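Local structure of tail protein, 43 kDa (Neisseria meningitidis MC58, 3D37) at residues 75-80 and 88-93. The protein is of unknown function but is probably a baseplate component of the tail of a Mu-like phage or prophage. Numbering follows the deposited sequence.
Sequences SQRHGK and SLSGRD
Arg77 turns the edge of its guanidinium to the hydroxyls of Ser88, Ser90 and Ser75 on one face of an antiparallel beta hairpin, strands 66-81 and 84-93, in a region that belongs to the family of the N-terminal part of the Mu baseplate assembly protein GpP. Ser75 with Ser90 and Arg77 with Ser88 form hydrogen-bonded pairs, closed by four backbone bonds such as Ser88 N to Arg77 O at 2.8 Å; Gln76 and Leu89 make the non-hydrogen-bonded pair between them. A bend at chi3 (-68°) curls the Arg77 chain back along its own strand, toward Ser75. NE donates to Ser88 OG at 2.8 Å, with that oxygen tilted 24° from the guanidinium plane, while NH2 reaches Ser90 OG at 2.9 Å in a weak, bent bond. Ser90 OG is also hydrogen-bonded to the carboxylate of Asp39 on the adjoining strand 37-42, which probably makes it a better acceptor for the arginine. On the other face the side chains of Gln76 and Leu89 run alongside each other, with Leu89 CD2 3.6 Å from Gln76 CG. The extended Gln76 carries its amide to the loop at 52-54, where OE1 accepts from Leu54 N and NE2 donates to Pro52 O. Residues 75-80 also pair with a strand of a second subunit, continuing the sheet across the interface. Within strand 66-81, Arg77 NH1 donates to Ser75 OG at 2.7 Å, nearly straight (162°) and in the guanidinium plane.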
loop_
_atom_site.group_PDB
_atom_site.type_symbol
_atom_site.label_atom_id
_atom_site.label_comp_id
_atom_site.label_asym_id
_atom_site.label_seq_id
_atom_site.Cartn_x
_atom_site.Cartn_y
_atom_site.Cartn_z
ATOM N N SER A 75 25.317 12.975 11.720
ATOM C CA SER A 75 24.282 12.435 12.548
ATOM C C SER A 75 24.163 10.932 12.442
ATOM O O SER A 75 24.558 10.306 11.458
ATOM C CB SER A 75 22.934 13.115 12.278
ATOM O OG SER A 75 22.298 12.664 11.134
ATOM N N GLN A 76 23.644 10.362 13.514
ATOM C CA GLN A 76 23.485 8.920 13.632
ATOM C C GLN A 76 22.188 8.595 14.323
ATOM O O GLN A 76 21.828 9.216 15.311
ATOM C CB GLN A 76 24.703 8.333 14.396
ATOM C CG GLN A 76 24.641 6.794 14.575
ATOM C CD GLN A 76 25.931 6.209 15.199
ATOM O OE1 GLN A 76 27.039 6.638 14.910
ATOM N NE2 GLN A 76 25.760 5.241 16.076
ATOM N N ARG A 77 21.482 7.593 13.816
ATOM C CA ARG A 77 20.292 7.067 14.441
ATOM C C ARG A 77 20.376 5.528 14.671
ATOM O O ARG A 77 20.845 4.749 13.821
ATOM C CB ARG A 77 19.067 7.419 13.598
ATOM C CG ARG A 77 18.778 8.896 13.472
ATOM C CD ARG A 77 18.088 9.245 12.179
ATOM N NE ARG A 77 19.035 9.038 11.075
ATOM C CZ ARG A 77 20.004 9.895 10.734
ATOM N NH1 ARG A 77 20.143 11.068 11.361
ATOM N NH2 ARG A 77 20.820 9.567 9.759
ATOM N N HIS A 78 19.969 5.105 15.856
ATOM C CA HIS A 78 19.653 3.712 16.079
ATOM C C HIS A 78 18.183 3.533 16.448
ATOM O O HIS A 78 17.641 4.209 17.336
ATOM C CB HIS A 78 20.571 3.086 17.145
ATOM C CG HIS A 78 20.387 1.603 17.248
ATOM N ND1 HIS A 78 19.896 0.979 18.380
ATOM C CD2 HIS A 78 20.540 0.629 16.315
ATOM C CE1 HIS A 78 19.790 -0.322 18.145
ATOM N NE2 HIS A 78 20.181 -0.557 16.904
ATOM N N GLY A 79 17.524 2.649 15.744
ATOM C CA GLY A 79 16.130 2.349 15.995
ATOM C C GLY A 79 15.923 0.853 16.107
ATOM O O GLY A 79 16.527 0.095 15.341
ATOM N N LYS A 80 15.091 0.470 17.079
ATOM C CA LYS A 80 14.765 -0.903 17.458
ATOM C C LYS A 80 13.257 -0.995 17.674
ATOM O O LYS A 80 12.678 -0.172 18.409
ATOM C CB LYS A 80 15.307 -1.181 18.865
ATOM C CG LYS A 80 16.481 -2.070 19.079
ATOM C CD LYS A 80 16.709 -2.203 20.576
ATOM C CE LYS A 80 18.150 -2.359 20.947
ATOM N NZ LYS A 80 18.170 -2.715 22.360
ATOM N N SER A 88 21.450 4.132 11.197
ATOM C CA SER A 88 21.752 5.040 10.088
ATOM C C SER A 88 22.741 6.114 10.427
ATOM O O SER A 88 22.905 6.487 11.589
ATOM C CB SER A 88 20.489 5.621 9.461
ATOM O OG SER A 88 19.789 6.396 10.380
ATOM N N LEU A 89 23.457 6.538 9.383
ATOM C CA LEU A 89 24.502 7.592 9.411
ATOM C C LEU A 89 24.257 8.581 8.260
ATOM O O LEU A 89 23.984 8.139 7.117
ATOM C CB LEU A 89 25.903 7.008 9.137
ATOM C CG LEU A 89 26.424 5.853 9.964
ATOM C CD1 LEU A 89 27.831 5.562 9.507
ATOM C CD2 LEU A 89 26.389 6.195 11.461
ATOM N N SER A 90 24.394 9.875 8.542
ATOM C CA SER A 90 24.423 10.878 7.496
ATOM C C SER A 90 25.548 11.824 7.722
ATOM O O SER A 90 26.028 11.996 8.829
ATOM C CB SER A 90 23.148 11.724 7.397
ATOM O OG SER A 90 22.070 10.915 7.523
ATOM N N GLY A 91 25.861 12.506 6.657
ATOM C CA GLY A 91 26.870 13.510 6.670
ATOM C C GLY A 91 27.033 14.240 5.377
ATOM O O GLY A 91 26.275 14.075 4.383
ATOM N N ARG A 92 28.025 15.104 5.431
ATOM C CA ARG A 92 28.372 15.994 4.322
ATOM C C ARG A 92 29.857 15.930 4.058
ATOM O O ARG A 92 30.614 15.487 4.918
ATOM C CB ARG A 92 27.959 17.420 4.659
ATOM C CG ARG A 92 26.416 17.585 4.756
ATOM C CD ARG A 92 26.081 19.009 5.134
ATOM N NE ARG A 92 26.678 19.297 6.425
ATOM C CZ ARG A 92 26.844 20.492 6.979
ATOM N NH1 ARG A 92 26.532 21.601 6.321
ATOM N NH2 ARG A 92 27.423 20.556 8.176
ATOM N N ASP A 93 30.250 16.363 2.861
ATOM C CA ASP A 93 31.683 16.558 2.520
ATOM C C ASP A 93 32.288 17.769 3.269
ATOM O O ASP A 93 31.612 18.406 4.067
ATOM C CB ASP A 93 31.907 16.624 0.987
ATOM C CG ASP A 93 31.442 17.925 0.381
ATOM O OD1 ASP A 93 31.053 18.850 1.130
ATOM O OD2 ASP A 93 31.384 18.013 -0.859
#